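Side-chain contacts in penicillin-binding protein (Bacillus halodurans, PDB 3TG9), which probably acts as a serine hydrolase of the beta-lactamase and penicillin-binding protein family, attacking cell-wall D-alanyl peptides or reacting with beta-lactams: residues B[96-101]-B[261-266]; B[61-66]-B[256-261]; B[78-83]-B[161-166]; B[57-62]-B[238-243]; B[284-289]-B[322-327]. All blocks are in the same frame, centred on the assembly; numbering follows the deposited sequence.

Contact 1. Residues B[96-101]-B[261-266]; sequences LLTHTS and PHVHCE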
# COMPACT_ATOMS: atom_id res chain seq x y z
N LEU B 96 24.29 19.77 -10.47
CA LEU B 96 23.23 18.83 -10.14
C LEU B 96 23.07 17.76 -11.22
O LEU B 96 22.95 16.57 -10.91
CB LEU B 96 21.92 19.58 -9.91
CG LEU B 96 21.99 20.64 -8.81
CD1 LEU B 96 20.88 21.66 -8.91
CD2 LEU B 96 22.00 19.98 -7.44
N LEU B 97 23.10 18.19 -12.48
CA LEU B 97 22.88 17.31 -13.63
C LEU B 97 23.94 16.23 -13.78
O LEU B 97 23.69 15.17 -14.37
CB LEU B 97 22.84 18.13 -14.92
CG LEU B 97 21.59 18.94 -15.22
CD1 LEU B 97 21.87 20.01 -16.25
CD2 LEU B 97 20.47 18.02 -15.68
N THR B 98 25.14 16.51 -13.27
CA THR B 98 26.26 15.60 -13.42
C THR B 98 26.69 14.98 -12.09
O THR B 98 27.68 14.25 -12.04
CB THR B 98 27.48 16.31 -14.05
OG1 THR B 98 27.83 17.45 -13.26
CG2 THR B 98 27.15 16.76 -15.47
N HIS B 99 25.96 15.28 -11.03
CA HIS B 99 26.27 14.71 -9.71
C HIS B 99 27.60 15.21 -9.19
O HIS B 99 28.37 14.44 -8.62
CB HIS B 99 26.31 13.19 -9.77
CG HIS B 99 25.00 12.55 -10.09
ND1 HIS B 99 23.95 12.51 -9.20
CD2 HIS B 99 24.57 11.91 -11.21
CE1 HIS B 99 22.93 11.88 -9.75
NE2 HIS B 99 23.28 11.50 -10.97
N THR B 100 27.88 16.50 -9.39
CA THR B 100 29.12 17.08 -8.88
C THR B 100 28.83 18.27 -7.97
O THR B 100 29.73 19.06 -7.68
CB THR B 100 30.04 17.53 -10.04
OG1 THR B 100 29.31 18.39 -10.92
CG2 THR B 100 30.53 16.32 -10.83
N SER B 101 27.59 18.37 -7.50
CA SER B 101 27.13 19.53 -6.74
C SER B 101 27.63 19.59 -5.30
O SER B 101 27.71 20.66 -4.71
CB SER B 101 25.60 19.56 -6.70
OG SER B 101 25.11 18.60 -5.78
N PRO B 261 29.83 13.35 -22.48
CA PRO B 261 30.48 12.79 -21.29
C PRO B 261 31.16 13.91 -20.51
O PRO B 261 32.36 14.13 -20.68
CB PRO B 261 31.53 11.84 -21.88
CG PRO B 261 31.16 11.65 -23.30
CD PRO B 261 30.48 12.91 -23.72
N HIS B 262 30.39 14.59 -19.67
CA HIS B 262 30.89 15.70 -18.86
C HIS B 262 31.77 15.21 -17.73
O HIS B 262 32.72 15.88 -17.35
CB HIS B 262 29.73 16.50 -18.26
CG HIS B 262 28.87 17.17 -19.28
ND1 HIS B 262 27.62 16.71 -19.61
CD2 HIS B 262 29.07 18.27 -20.03
CE1 HIS B 262 27.09 17.49 -20.54
NE2 HIS B 262 27.95 18.45 -20.81
N VAL B 263 31.43 14.06 -17.17
CA VAL B 263 32.17 13.53 -16.04
C VAL B 263 32.70 12.16 -16.41
O VAL B 263 32.02 11.39 -17.09
CB VAL B 263 31.28 13.38 -14.78
CG1 VAL B 263 32.10 12.90 -13.59
CG2 VAL B 263 30.58 14.68 -14.46
N HIS B 264 33.92 11.86 -15.98
CA HIS B 264 34.44 10.51 -16.04
C HIS B 264 34.35 9.93 -14.64
O HIS B 264 34.92 10.50 -13.71
CB HIS B 264 35.88 10.50 -16.54
CG HIS B 264 36.46 9.13 -16.67
ND1 HIS B 264 37.81 8.91 -16.88
CD2 HIS B 264 35.89 7.91 -16.61
CE1 HIS B 264 38.03 7.61 -16.96
NE2 HIS B 264 36.88 6.98 -16.80
N CYS B 265 33.64 8.82 -14.48
CA CYS B 265 33.45 8.23 -13.16
C CYS B 265 34.53 7.20 -12.83
O CYS B 265 35.18 7.28 -11.78
CB CYS B 265 32.08 7.58 -13.06
SG CYS B 265 30.81 8.56 -13.83
N GLU B 266 34.70 6.23 -13.72
CA GLU B 266 35.76 5.24 -13.59
C GLU B 266 35.82 4.39 -14.84
O GLU B 266 34.79 4.04 -15.41
CB GLU B 266 35.54 4.35 -12.37
CG GLU B 266 34.48 3.27 -12.57
CD GLU B 266 34.64 2.11 -11.60
OE1 GLU B 266 33.93 1.09 -11.77
OE2 GLU B 266 35.48 2.20 -10.67
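A Schellman motif at the C-terminal end of helix 93-98 meets a classic beta bulge at the start of strand 263-266, and Thr98 and Val263 carry the contact. His99, with a phi of 66°, turns the chain out of the helix, and its N bonds back to Leu96 O. In the bulge, His262, just before the strand, and Val263 both face Tyr271, and Val263 keeps the backbone bond to it.

The meeting itself is apolar. Val263 CG2 lies 3.5 Å from Thr98 CB and 4.0 Å from Thr100 CG2. CG1 of Val263 lies anti to the backbone N (chi1 -176°), which leaves CG2 as the branch turned to the two threonines. Beside it, the Thr98 and His262 side chains cross at about a right angle, Thr98 CG2 lying 3.8 Å from His262 CB. Threonine suits both places: its carbon side faces residues 262-263 while its oxygen can turn to the helix. Thr98 OG1 is hydrogen-bonded to His94 O; Thr100 OG1 bonds only weakly to His95 O and lies 2.9 Å from Thr98 OG1. Thus a capped helix terminus leans on the outermost strand of an antiparallel sheet, within the mixed helix-and-sheet fold of the beta-lactamase family.

Contact 2. Residues B[61-66]-B[256-261]; sequences TAIAIC and QKLLTP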
# COMPACT_ATOMS: atom_id res chain seq x y z
N THR B 61 14.15 13.90 -16.05
CA THR B 61 14.42 15.13 -15.32
C THR B 61 15.45 15.96 -16.07
O THR B 61 15.29 17.17 -16.21
CB THR B 61 14.92 14.84 -13.89
OG1 THR B 61 13.98 14.00 -13.23
CG2 THR B 61 15.08 16.13 -13.11
N ALA B 62 16.49 15.31 -16.57
CA ALA B 62 17.53 16.01 -17.32
C ALA B 62 16.97 16.56 -18.62
O ALA B 62 17.27 17.69 -19.00
CB ALA B 62 18.69 15.09 -17.59
N ILE B 63 16.16 15.76 -19.30
CA ILE B 63 15.54 16.20 -20.54
C ILE B 63 14.71 17.46 -20.28
O ILE B 63 14.77 18.43 -21.03
CB ILE B 63 14.63 15.10 -21.13
CG1 ILE B 63 15.45 13.87 -21.50
CG2 ILE B 63 13.86 15.62 -22.35
CD1 ILE B 63 14.62 12.75 -22.14
N ALA B 64 13.92 17.43 -19.21
CA ALA B 64 13.05 18.56 -18.87
C ALA B 64 13.88 19.81 -18.60
O ALA B 64 13.54 20.90 -19.06
CB ALA B 64 12.19 18.22 -17.67
N ILE B 65 14.96 19.65 -17.85
CA ILE B 65 15.82 20.77 -17.48
C ILE B 65 16.48 21.37 -18.72
O ILE B 65 16.65 22.59 -18.83
CB ILE B 65 16.90 20.35 -16.48
CG1 ILE B 65 16.32 20.25 -15.07
CG2 ILE B 65 18.06 21.35 -16.51
CD1 ILE B 65 15.92 21.59 -14.49
N CYS B 66 16.86 20.50 -19.65
CA CYS B 66 17.46 20.95 -20.90
C CYS B 66 16.45 21.72 -21.75
O CYS B 66 16.80 22.70 -22.40
CB CYS B 66 18.04 19.77 -21.68
SG CYS B 66 19.47 19.05 -20.88
N GLN B 256 22.69 16.84 -27.90
CA GLN B 256 24.10 16.49 -27.89
C GLN B 256 24.79 16.93 -26.60
O GLN B 256 25.66 16.23 -26.08
CB GLN B 256 24.80 17.12 -29.10
CG GLN B 256 26.15 16.52 -29.48
CD GLN B 256 26.47 16.76 -30.96
OE1 GLN B 256 25.57 16.93 -31.78
NE2 GLN B 256 27.76 16.78 -31.29
N LYS B 257 24.39 18.09 -26.08
CA LYS B 257 24.92 18.56 -24.80
C LYS B 257 24.55 17.60 -23.66
O LYS B 257 25.34 17.36 -22.75
CB LYS B 257 24.43 19.98 -24.48
CG LYS B 257 24.86 21.04 -25.49
CD LYS B 257 24.89 22.44 -24.88
CE LYS B 257 25.90 22.51 -23.73
NZ LYS B 257 25.98 23.87 -23.10
N LEU B 258 23.33 17.06 -23.73
CA LEU B 258 22.85 16.14 -22.70
C LEU B 258 23.61 14.83 -22.78
O LEU B 258 23.85 14.18 -21.77
CB LEU B 258 21.33 15.90 -22.86
CG LEU B 258 20.58 14.83 -22.04
CD1 LEU B 258 19.07 15.17 -21.90
CD2 LEU B 258 20.77 13.44 -22.62
N LEU B 259 24.00 14.45 -24.00
CA LEU B 259 24.69 13.18 -24.23
C LEU B 259 26.22 13.32 -24.17
O LEU B 259 26.94 12.39 -24.55
CB LEU B 259 24.29 12.60 -25.59
CG LEU B 259 22.79 12.34 -25.81
CD1 LEU B 259 22.48 12.17 -27.28
CD2 LEU B 259 22.34 11.12 -25.01
N THR B 260 26.71 14.46 -23.71
CA THR B 260 28.15 14.69 -23.64
C THR B 260 28.73 14.11 -22.36
O THR B 260 28.20 14.34 -21.28
CB THR B 260 28.48 16.19 -23.69
OG1 THR B 260 28.17 16.70 -24.98
CG2 THR B 260 29.96 16.42 -23.41
N PRO B 261 29.83 13.35 -22.48
CA PRO B 261 30.48 12.79 -21.29
C PRO B 261 31.16 13.91 -20.51
O PRO B 261 32.36 14.13 -20.68
CB PRO B 261 31.53 11.84 -21.88
CG PRO B 261 31.16 11.65 -23.30
CD PRO B 261 30.48 12.91 -23.72
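Leu258 enters the side of helix 58-70 as a knob into a hole, in the helical packing of the beta-lactamase fold. The hole is framed by Ala62, Ile63 and Cys66, and Leu59 one turn earlier completes it, so its four corners follow the i, i+3, i+4, i+7 spacing of a helix face. Helix 252-258 supplies the knob from its last turn.

The apolar contacts all run through one leucine. Its CG lies anti to the backbone N (chi1 172°), which carries the branched end out toward the hole. Leu258 CD1 sits 3.9 Å from Ile63 CG1, where the two side chains cross obliquely, and 4.3 Å from Ala62 CB. The same methyl, Leu258 CD1, is 4.0 Å from Cys66 SG. Residue size fits each place: the small Ala62 lets the methyl approach the backbone, Ile63 gives a branched wall that also touches Val180, and the compact, weakly polar cysteine accepts an apolar neighbour. All four touching residues are buried. Phe76 and Leu250 also lie against Cys66.

Polar interactions serve the end of the shorter helix and do not bridge the segments. Beyond Leu259, the first residue to leave helical geometry, Thr260 turns its hydroxyl back over the last turn. Thr260 OG1 donates to Gln256 O at 2.8 Å, meeting the C=O at 135° and tilted 30° from the carbonyl plane.

Contact 3. Residues B[78-83]-B[161-166]; sequences TPLSDW and GLVVES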
# COMPACT_ATOMS: atom_id res chain seq x y z
N THR B 78 23.29 28.75 -14.43
CA THR B 78 22.40 29.37 -13.47
C THR B 78 22.64 28.77 -12.09
O THR B 78 22.70 27.56 -11.95
CB THR B 78 20.94 29.13 -13.87
OG1 THR B 78 20.76 29.50 -15.25
CG2 THR B 78 20.00 29.95 -12.99
N PRO B 79 22.82 29.64 -11.08
CA PRO B 79 22.99 29.18 -9.70
C PRO B 79 21.68 28.69 -9.12
O PRO B 79 20.62 29.21 -9.47
CB PRO B 79 23.44 30.45 -8.96
CG PRO B 79 23.89 31.40 -10.04
CD PRO B 79 23.02 31.09 -11.21
N LEU B 80 21.75 27.70 -8.24
CA LEU B 80 20.56 27.13 -7.62
C LEU B 80 19.84 28.17 -6.75
O LEU B 80 18.63 28.11 -6.56
CB LEU B 80 20.94 25.90 -6.80
CG LEU B 80 19.82 24.97 -6.36
CD1 LEU B 80 19.03 24.49 -7.56
CD2 LEU B 80 20.40 23.79 -5.61
N SER B 81 20.60 29.12 -6.22
CA SER B 81 20.04 30.20 -5.42
C SER B 81 19.06 31.04 -6.24
O SER B 81 18.11 31.61 -5.69
CB SER B 81 21.16 31.10 -4.91
OG SER B 81 21.94 31.57 -6.00
N ASP B 82 19.29 31.12 -7.54
CA ASP B 82 18.42 31.90 -8.42
C ASP B 82 16.96 31.47 -8.37
O ASP B 82 16.06 32.30 -8.51
CB ASP B 82 18.92 31.84 -9.86
CG ASP B 82 19.83 33.00 -10.22
OD1 ASP B 82 20.54 33.51 -9.32
OD2 ASP B 82 19.84 33.40 -11.40
N TRP B 83 16.72 30.18 -8.18
CA TRP B 83 15.36 29.63 -8.32
C TRP B 83 14.78 28.97 -7.07
O TRP B 83 13.57 28.85 -6.95
CB TRP B 83 15.31 28.66 -9.50
CG TRP B 83 15.47 29.32 -10.82
CD1 TRP B 83 16.63 29.47 -11.53
CD2 TRP B 83 14.44 29.93 -11.61
NE1 TRP B 83 16.38 30.13 -12.71
CE2 TRP B 83 15.04 30.42 -12.79
CE3 TRP B 83 13.06 30.10 -11.43
CZ2 TRP B 83 14.31 31.07 -13.78
CZ3 TRP B 83 12.34 30.74 -12.43
CH2 TRP B 83 12.97 31.23 -13.59
N GLY B 161 14.21 18.89 -9.83
CA GLY B 161 12.76 18.84 -9.97
C GLY B 161 12.10 20.10 -9.46
O GLY B 161 11.17 20.63 -10.08
N LEU B 162 12.58 20.59 -8.33
CA LEU B 162 12.09 21.83 -7.75
C LEU B 162 12.38 23.03 -8.66
O LEU B 162 11.61 23.99 -8.71
CB LEU B 162 12.68 22.04 -6.36
CG LEU B 162 12.07 21.06 -5.35
CD1 LEU B 162 12.75 21.12 -3.99
CD2 LEU B 162 10.58 21.32 -5.22
N VAL B 163 13.48 22.97 -9.40
CA VAL B 163 13.79 24.02 -10.36
C VAL B 163 12.80 23.97 -11.52
O VAL B 163 12.28 25.00 -11.94
CB VAL B 163 15.24 23.93 -10.87
CG1 VAL B 163 15.44 24.87 -12.04
CG2 VAL B 163 16.21 24.23 -9.74
N VAL B 164 12.53 22.77 -12.02
CA VAL B 164 11.58 22.62 -13.11
C VAL B 164 10.23 23.20 -12.73
O VAL B 164 9.57 23.85 -13.54
CB VAL B 164 11.41 21.14 -13.52
CG1 VAL B 164 10.19 20.98 -14.43
CG2 VAL B 164 12.66 20.64 -14.22
N GLU B 165 9.82 22.96 -11.49
CA GLU B 165 8.53 23.44 -11.00
C GLU B 165 8.54 24.96 -10.87
O GLU B 165 7.61 25.65 -11.29
CB GLU B 165 8.20 22.81 -9.64
CG GLU B 165 7.86 21.33 -9.71
CD GLU B 165 7.42 20.75 -8.38
OE1 GLU B 165 7.71 21.35 -7.32
OE2 GLU B 165 6.78 19.68 -8.40
N SER B 166 9.62 25.46 -10.28
CA SER B 166 9.77 26.88 -10.00
C SER B 166 9.83 27.70 -11.29
O SER B 166 9.32 28.82 -11.35
CB SER B 166 11.01 27.13 -9.15
OG SER B 166 11.05 28.45 -8.66
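Leu80 and Val163 make the tight, buried half of this contact, in which a loop packs on helix 155-168 in a largely helical part of the beta-lactamase fold; Trp83 and Ser166 form its outer half. Leu80 CD1 lies 3.6 Å from Val163 CG2, the two side chains crossing at a slant. Leu80 gets there with CG anti to the backbone N (chi1 -165°), which swings a methyl toward the helix. Both are well chosen for an interior: leucine is long enough to reach across from the loop, and valine keeps the helix surface low. Leu96, Leu159, Ile93 and Ile65 close round them.

Toward solvent the packing gives way to polar and aromatic atoms. Ser166 is exposed and Trp83 partly so. Here the indole's benzo side approaches the helix backbone, Trp83 CZ3 standing 3.7 Å from Ser166 O. The Ser166 hydroxyl lies in the indole plane, at its edge, 3.8 Å from CE3 of Trp83. Serine is small enough to fit beside the large ring and can still donate a hydrogen bond to a loop carbonyl. That bond is the polar tie between the segments: Ser166 OG donates to Trp83 O over 3.1 Å, with a C=O...donor angle of 140° and a tilt of 19° from the carbonyl plane.

Contact 4. Residues B[57-62]-B[238-243]; sequences CKLFTA and MKLWLA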
# COMPACT_ATOMS: atom_id res chain seq x y z
N CYS B 57 14.40 7.20 -14.46
CA CYS B 57 13.72 8.41 -14.93
C CYS B 57 14.42 9.72 -14.56
O CYS B 57 13.88 10.80 -14.79
CB CYS B 57 12.26 8.43 -14.43
SG CYS B 57 12.10 8.53 -12.65
N LYS B 58 15.61 9.62 -13.96
CA LYS B 58 16.47 10.79 -13.81
C LYS B 58 16.74 11.41 -15.17
O LYS B 58 16.95 12.62 -15.28
CB LYS B 58 17.79 10.43 -13.13
CG LYS B 58 17.71 10.27 -11.63
CD LYS B 58 19.10 10.30 -10.99
CE LYS B 58 18.98 10.38 -9.48
NZ LYS B 58 18.46 9.11 -8.92
N LEU B 59 16.73 10.58 -16.21
CA LEU B 59 16.89 11.03 -17.59
C LEU B 59 15.78 12.01 -18.02
O LEU B 59 16.05 12.98 -18.73
CB LEU B 59 16.92 9.84 -18.56
CG LEU B 59 16.98 10.17 -20.06
CD1 LEU B 59 18.14 11.09 -20.39
CD2 LEU B 59 17.08 8.90 -20.86
N PHE B 60 14.55 11.72 -17.60
CA PHE B 60 13.41 12.58 -17.94
C PHE B 60 13.57 13.92 -17.24
O PHE B 60 13.17 14.96 -17.77
CB PHE B 60 12.06 11.97 -17.50
CG PHE B 60 11.87 10.51 -17.88
CD1 PHE B 60 12.70 9.89 -18.80
CD2 PHE B 60 10.84 9.77 -17.31
CE1 PHE B 60 12.52 8.56 -19.14
CE2 PHE B 60 10.65 8.44 -17.65
CZ PHE B 60 11.50 7.83 -18.56
N THR B 61 14.15 13.90 -16.05
CA THR B 61 14.42 15.13 -15.32
C THR B 61 15.45 15.96 -16.07
O THR B 61 15.29 17.17 -16.21
CB THR B 61 14.92 14.84 -13.89
OG1 THR B 61 13.98 14.00 -13.23
CG2 THR B 61 15.08 16.13 -13.11
N ALA B 62 16.49 15.31 -16.57
CA ALA B 62 17.53 16.01 -17.32
C ALA B 62 16.97 16.56 -18.62
O ALA B 62 17.27 17.69 -19.00
CB ALA B 62 18.69 15.09 -17.59
N MET B 238 11.19 2.49 -25.25
CA MET B 238 11.72 2.48 -26.61
C MET B 238 11.38 3.79 -27.31
O MET B 238 12.24 4.42 -27.91
CB MET B 238 11.14 1.30 -27.39
CG MET B 238 11.66 1.21 -28.82
SD MET B 238 10.55 0.27 -29.87
CE MET B 238 9.39 1.55 -30.34
N LYS B 239 10.13 4.20 -27.24
CA LYS B 239 9.72 5.45 -27.88
C LYS B 239 10.46 6.65 -27.30
O LYS B 239 10.64 7.65 -27.98
CB LYS B 239 8.21 5.69 -27.72
CG LYS B 239 7.33 4.71 -28.49
CD LYS B 239 5.86 5.11 -28.38
CE LYS B 239 4.93 3.98 -28.80
NZ LYS B 239 5.44 3.25 -30.00
N LEU B 240 10.86 6.56 -26.03
CA LEU B 240 11.54 7.69 -25.41
C LEU B 240 12.95 7.88 -25.98
O LEU B 240 13.37 9.01 -26.24
CB LEU B 240 11.58 7.56 -23.88
CG LEU B 240 12.41 8.73 -23.32
CD1 LEU B 240 11.76 9.46 -22.19
CD2 LEU B 240 13.84 8.29 -22.98
N TRP B 241 13.67 6.78 -26.17
CA TRP B 241 14.99 6.83 -26.79
C TRP B 241 14.88 7.35 -28.23
O TRP B 241 15.63 8.23 -28.65
CB TRP B 241 15.61 5.44 -26.80
CG TRP B 241 16.19 4.98 -25.49
CD1 TRP B 241 15.77 3.92 -24.74
CD2 TRP B 241 17.30 5.55 -24.79
NE1 TRP B 241 16.55 3.80 -23.60
CE2 TRP B 241 17.50 4.78 -23.61
CE3 TRP B 241 18.15 6.63 -25.04
CZ2 TRP B 241 18.51 5.07 -22.70
CZ3 TRP B 241 19.16 6.91 -24.13
CH2 TRP B 241 19.33 6.13 -22.97
N LEU B 242 13.94 6.79 -28.98
CA LEU B 242 13.69 7.20 -30.36
C LEU B 242 13.47 8.70 -30.47
O LEU B 242 14.18 9.39 -31.20
CB LEU B 242 12.51 6.44 -30.94
CG LEU B 242 12.77 4.94 -31.11
CD1 LEU B 242 11.55 4.23 -31.65
CD2 LEU B 242 13.97 4.72 -32.03
N ALA B 243 12.50 9.22 -29.72
CA ALA B 243 12.23 10.66 -29.71
C ALA B 243 13.45 11.49 -29.32
O ALA B 243 13.68 12.56 -29.88
CB ALA B 243 11.06 10.98 -28.79
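Lys58 NZ, in the turn that also presents Leu59 and Phe60 to Leu240, is gripped by Asn154 OD1, Tyr152 OH and Asp227 O. With Ser55, Lys58 fits the SxxK motif of penicillin-binding proteins, which probably marks the active site at this helix start. The next two residues, Leu59 and Phe60, turn to helix 234-245 instead, in a buried apolar layer. The short axes run 30° apart in direction and 12.5 Å apart at their closest, a gap that large side chains must fill.

Leu240 does so by forking between two residues. Its CD2 lies 3.9 Å from Leu59 CD2, the side chains sliding past each other in opposite directions, while its CD1 comes obliquely to the Phe60 ring. The 3.3 Å between Leu240 CD1 and Phe60 CE1 is very short, and the leucine's chi2 of 131° is far from a staggered value, so the exact place of that methyl is doubtful. Phenylalanine offers a broad surface here: Cys57 CA lies over the centre of one ring face, and the Phe181 ring meets the Phe60 ring with planes nearly perpendicular. Trp241 combines reach with a polar edge, its NE1 bonded to Ser300 OG. Over one face of its indole sits Leu59 CD2, 4.1 Å from Trp241 CH2.

Contact 5. Residues B[284-289]-B[322-327]; sequences ISKYHV and DVMAAI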
# COMPACT_ATOMS: atom_id res chain seq x y z
N ILE B 284 32.00 5.75 -28.19
CA ILE B 284 30.85 5.54 -27.31
C ILE B 284 30.03 4.33 -27.76
O ILE B 284 29.48 4.32 -28.86
CB ILE B 284 29.95 6.78 -27.24
CG1 ILE B 284 30.66 7.90 -26.47
CG2 ILE B 284 28.63 6.44 -26.58
CD1 ILE B 284 30.03 9.26 -26.62
N SER B 285 29.94 3.32 -26.91
CA SER B 285 29.21 2.11 -27.25
C SER B 285 27.74 2.16 -26.85
O SER B 285 26.88 1.56 -27.50
CB SER B 285 29.89 0.89 -26.63
OG SER B 285 30.19 1.14 -25.27
N LYS B 286 27.43 2.89 -25.78
CA LYS B 286 26.02 3.03 -25.39
C LYS B 286 25.73 4.18 -24.45
O LYS B 286 26.59 4.62 -23.68
CB LYS B 286 25.46 1.73 -24.81
CG LYS B 286 25.96 1.37 -23.42
CD LYS B 286 25.07 0.29 -22.80
CE LYS B 286 25.79 -0.45 -21.71
NZ LYS B 286 24.97 -1.53 -21.10
N TYR B 287 24.52 4.69 -24.56
CA TYR B 287 23.96 5.57 -23.56
C TYR B 287 22.97 4.72 -22.79
O TYR B 287 22.20 3.97 -23.39
CB TYR B 287 23.25 6.74 -24.23
CG TYR B 287 24.13 7.51 -25.18
CD1 TYR B 287 25.03 8.45 -24.72
CD2 TYR B 287 24.05 7.29 -26.55
CE1 TYR B 287 25.82 9.17 -25.59
CE2 TYR B 287 24.85 7.99 -27.43
CZ TYR B 287 25.74 8.93 -26.95
OH TYR B 287 26.54 9.63 -27.82
N HIS B 288 23.00 4.78 -21.47
CA HIS B 288 22.11 3.92 -20.72
C HIS B 288 21.66 4.49 -19.39
O HIS B 288 22.32 5.34 -18.79
CB HIS B 288 22.72 2.52 -20.54
CG HIS B 288 23.92 2.48 -19.63
ND1 HIS B 288 25.14 3.03 -19.98
CD2 HIS B 288 24.09 1.93 -18.41
CE1 HIS B 288 26.00 2.83 -19.01
NE2 HIS B 288 25.39 2.17 -18.04
N VAL B 289 20.50 4.04 -18.94
CA VAL B 289 20.02 4.35 -17.61
C VAL B 289 19.68 3.06 -16.90
O VAL B 289 19.52 2.02 -17.53
CB VAL B 289 18.78 5.27 -17.62
CG1 VAL B 289 19.14 6.65 -18.12
CG2 VAL B 289 17.66 4.65 -18.45
N ASP B 322 21.62 -8.82 -15.83
CA ASP B 322 22.01 -10.08 -16.46
C ASP B 322 21.22 -10.33 -17.73
O ASP B 322 21.75 -10.88 -18.70
CB ASP B 322 21.82 -11.24 -15.49
CG ASP B 322 22.55 -11.02 -14.18
OD1 ASP B 322 23.80 -11.03 -14.20
OD2 ASP B 322 21.88 -10.84 -13.15
N VAL B 323 19.95 -9.93 -17.74
CA VAL B 323 19.13 -10.07 -18.93
C VAL B 323 19.56 -9.04 -19.97
O VAL B 323 19.57 -9.33 -21.17
CB VAL B 323 17.62 -9.94 -18.61
CG1 VAL B 323 16.79 -9.76 -19.88
CG2 VAL B 323 17.16 -11.17 -17.84
N MET B 324 19.95 -7.86 -19.51
CA MET B 324 20.44 -6.82 -20.41
C MET B 324 21.74 -7.23 -21.11
O MET B 324 21.89 -7.03 -22.32
CB MET B 324 20.63 -5.50 -19.67
CG MET B 324 21.65 -4.57 -20.33
SD MET B 324 20.91 -2.99 -20.78
CE MET B 324 22.20 -1.87 -20.25
N ALA B 325 22.67 -7.80 -20.36
CA ALA B 325 23.93 -8.29 -20.92
C ALA B 325 23.67 -9.38 -21.97
O ALA B 325 24.26 -9.37 -23.04
CB ALA B 325 24.84 -8.80 -19.82
N ALA B 326 22.77 -10.31 -21.64
CA ALA B 326 22.41 -11.39 -22.55
C ALA B 326 21.89 -10.86 -23.87
O ALA B 326 22.13 -11.46 -24.93
CB ALA B 326 21.38 -12.31 -21.92
N ILE B 327 21.19 -9.73 -23.82
CA ILE B 327 20.56 -9.16 -25.00
C ILE B 327 21.54 -8.35 -25.84
O ILE B 327 21.52 -8.42 -27.06
CB ILE B 327 19.37 -8.25 -24.64
CG1 ILE B 327 18.24 -9.05 -23.98
CG2 ILE B 327 18.86 -7.53 -25.88
CD1 ILE B 327 17.01 -8.19 -23.61
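Lys286 NZ and Met324 CE stand only 2.9 Å apart, an unusually short approach for an ammonium nitrogen and a methyl carbon. The side chains reach toward each other, tip to tip, across the gap between strand 284-293 and helix 320-330. So close a distance is doubtful in detail, and the methionine supports the doubt: its chi2 of 121° and chi3 of 137° both depart from staggered values, so the methyl may be imperfectly placed. The course of the lysine is clearer: Lys286 runs extended beyond CG, a shape that carries its nitrogen out from the strand to the helix. Lys286 CE, 4.1 Å from Met324 CE, and His288 CB, 4.4 Å from the same methyl, share its uncertainty.

Each residue type fits its task. Methionine, long and flexible, can bend into a buried layer between helix and sheet, where it also touches His299 on the adjoining strand. Lysine spans the same layer with methylenes and delivers a charge to the far side. There Glu328, on the same helix as Met324, takes Lys286 NZ in a salt bridge. This chemistry implies one ionic tie, to Glu328, which would help offset the cost of burying the ammonium group, beside apolar contact with the methionine whose detail is uncertain.

Helix 58-70 ties the set together: contacts 2 and 4, with centres about 10 Å apart, both use it and share Thr61 and Ala62. Contact 1 lies about 12 Å from contact 2, centre to centre, and shares Pro261 with it, while Leu80 and Leu96 link contacts 3 and 1. The large antiparallel sheet joins contacts 1 and 5. Contacts 3 and 5, about 32 Å apart between centres, lie on opposite sides of the chain's centre. Along the chain, contact 3 is nested within contacts 2 and 4, contact 1 crosses all three, and contact 5 follows. Residues distant in sequence thus assemble around the helix bearing the probable SxxK motif.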